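Local coordinates for fiber protein (Human adenovirus 14, PDB 3F0Y), which forms the trimeric knob at the tip of the viral fiber and probably engages the cellular receptor CD46, at residues I14-T19 with I42-K47. Sequence-based numbering, arbitrary orientation.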
# COMPACT_ATOMS: atom_id res chain seq x y z
N ILE A 14 -8.18 -20.24 0.14
CA ILE A 14 -6.79 -20.72 0.18
C ILE A 14 -5.75 -19.71 -0.34
O ILE A 14 -4.55 -19.97 -0.25
CB ILE A 14 -6.61 -22.07 -0.57
CG1 ILE A 14 -6.93 -21.94 -2.07
CG2 ILE A 14 -7.47 -23.15 0.07
CD1 ILE A 14 -6.18 -22.92 -2.94
N ASN A 15 -6.20 -18.57 -0.87
CA ASN A 15 -5.29 -17.49 -1.25
C ASN A 15 -4.88 -16.63 -0.05
O ASN A 15 -4.02 -15.76 -0.17
CB ASN A 15 -5.92 -16.58 -2.32
CG ASN A 15 -5.98 -17.25 -3.68
OD1 ASN A 15 -5.04 -17.91 -4.11
ND2 ASN A 15 -7.10 -17.06 -4.37
N THR A 16 -5.51 -16.88 1.10
CA THR A 16 -5.18 -16.20 2.35
C THR A 16 -4.57 -17.18 3.34
O THR A 16 -5.05 -18.29 3.50
CB THR A 16 -6.44 -15.58 2.98
OG1 THR A 16 -6.92 -14.51 2.16
CG2 THR A 16 -6.15 -15.04 4.38
N LEU A 17 -3.49 -16.75 3.99
CA LEU A 17 -2.91 -17.45 5.13
C LEU A 17 -2.86 -16.44 6.26
O LEU A 17 -2.15 -15.44 6.15
CB LEU A 17 -1.51 -17.96 4.78
CG LEU A 17 -0.80 -18.82 5.82
CD1 LEU A 17 -1.59 -20.09 6.12
CD2 LEU A 17 0.61 -19.17 5.34
N TRP A 18 -3.61 -16.68 7.33
CA TRP A 18 -3.76 -15.66 8.37
C TRP A 18 -3.95 -16.22 9.78
O TRP A 18 -4.03 -17.43 9.98
CB TRP A 18 -4.90 -14.69 7.99
CG TRP A 18 -6.30 -15.20 8.15
CD1 TRP A 18 -6.70 -16.49 8.30
CD2 TRP A 18 -7.50 -14.41 8.14
NE1 TRP A 18 -8.07 -16.56 8.40
CE2 TRP A 18 -8.58 -15.30 8.30
CE3 TRP A 18 -7.76 -13.04 8.02
CZ2 TRP A 18 -9.91 -14.86 8.34
CZ3 TRP A 18 -9.07 -12.60 8.06
CH2 TRP A 18 -10.13 -13.51 8.22
N THR A 19 -4.01 -15.30 10.74
CA THR A 19 -4.20 -15.63 12.16
C THR A 19 -5.67 -15.69 12.55
O THR A 19 -6.00 -16.13 13.66
CB THR A 19 -3.56 -14.55 13.04
OG1 THR A 19 -4.11 -13.28 12.69
CG2 THR A 19 -2.05 -14.53 12.85
N ILE A 42 -2.22 -9.91 14.68
CA ILE A 42 -3.14 -10.08 13.56
C ILE A 42 -2.31 -10.00 12.28
O ILE A 42 -1.77 -8.94 11.95
CB ILE A 42 -4.24 -9.00 13.54
CG1 ILE A 42 -4.90 -8.86 14.92
CG2 ILE A 42 -5.30 -9.33 12.49
CD1 ILE A 42 -5.52 -10.14 15.45
N LEU A 43 -2.17 -11.13 11.60
CA LEU A 43 -1.37 -11.22 10.38
C LEU A 43 -2.19 -11.87 9.29
O LEU A 43 -2.75 -12.95 9.49
CB LEU A 43 -0.10 -12.03 10.63
CG LEU A 43 0.83 -12.19 9.42
CD1 LEU A 43 1.35 -10.83 8.95
CD2 LEU A 43 1.99 -13.12 9.76
N THR A 44 -2.26 -11.21 8.13
CA THR A 44 -2.97 -11.73 6.97
C THR A 44 -2.04 -11.67 5.77
O THR A 44 -1.59 -10.59 5.37
CB THR A 44 -4.25 -10.91 6.68
OG1 THR A 44 -5.05 -10.85 7.87
CG2 THR A 44 -5.05 -11.55 5.56
N LEU A 45 -1.75 -12.83 5.20
CA LEU A 45 -0.94 -12.94 3.99
C LEU A 45 -1.84 -13.35 2.84
O LEU A 45 -2.45 -14.42 2.88
CB LEU A 45 0.16 -13.99 4.18
CG LEU A 45 1.08 -13.82 5.39
CD1 LEU A 45 1.99 -15.02 5.53
CD2 LEU A 45 1.89 -12.53 5.28
N VAL A 46 -1.95 -12.49 1.83
CA VAL A 46 -2.78 -12.78 0.67
C VAL A 46 -1.92 -12.90 -0.59
O VAL A 46 -1.10 -12.03 -0.87
CB VAL A 46 -3.84 -11.69 0.45
CG1 VAL A 46 -4.71 -12.03 -0.76
CG2 VAL A 46 -4.70 -11.54 1.70
N LYS A 47 -2.13 -13.98 -1.33
CA LYS A 47 -1.45 -14.19 -2.61
C LYS A 47 -2.01 -13.25 -3.66
O LYS A 47 -3.19 -13.31 -3.99
CB LYS A 47 -1.59 -15.64 -3.07
CG LYS A 47 -0.68 -16.59 -2.32
CD LYS A 47 -1.01 -18.03 -2.64
CE LYS A 47 0.09 -18.94 -2.14
NZ LYS A 47 -0.28 -20.37 -2.26
O HOH W 1 -2.68 -21.61 -1.29
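Leu17 and Leu45 form the hydrogen-bonded pair at the middle of this antiparallel contact: Leu17 N gives to Leu45 O and Leu45 N to Leu17 O, both at 2.8 Å, the second donor 30° off the carbonyl plane. Lys47 N reaches Asn15 O (2.8 Å) at one end, and Thr19 N reaches Leu43 O at the other. There a side chain takes over: Thr19 OG1, placed between its backbone N and carbonyl carbon (chi1 56°), accepts from Leu43 N at 3.1 Å, so a small hydroxyl stands in for a peptide carbonyl. These bonds add strand 16-18 to the edge of one sheet of the knob's antiparallel beta-sandwich, beside strand 39-48. Beta-branched Thr16, Thr44 and Val46 share one face with Trp18 and pack against a second subunit; Thr16 OG1 makes a hydrogen bond with Ala50 N of that second subunit. Thr16 CG2 lies 3.7 Å above the Trp18 ring, off-centre toward its rim, and meets Thr44 CG2 at 3.8 Å; Thr44 OG1 lies in the ring plane at the CE3 edge, buried without a polar partner. Leu17 and Leu45 occupy the other face, suited to apolar neighbours such as Phe118 and Ala54. Lys47, long and extended, shares a water with Ile14 O; its NZ also hydrogen-bonds Ser117 OG and Asn114 O.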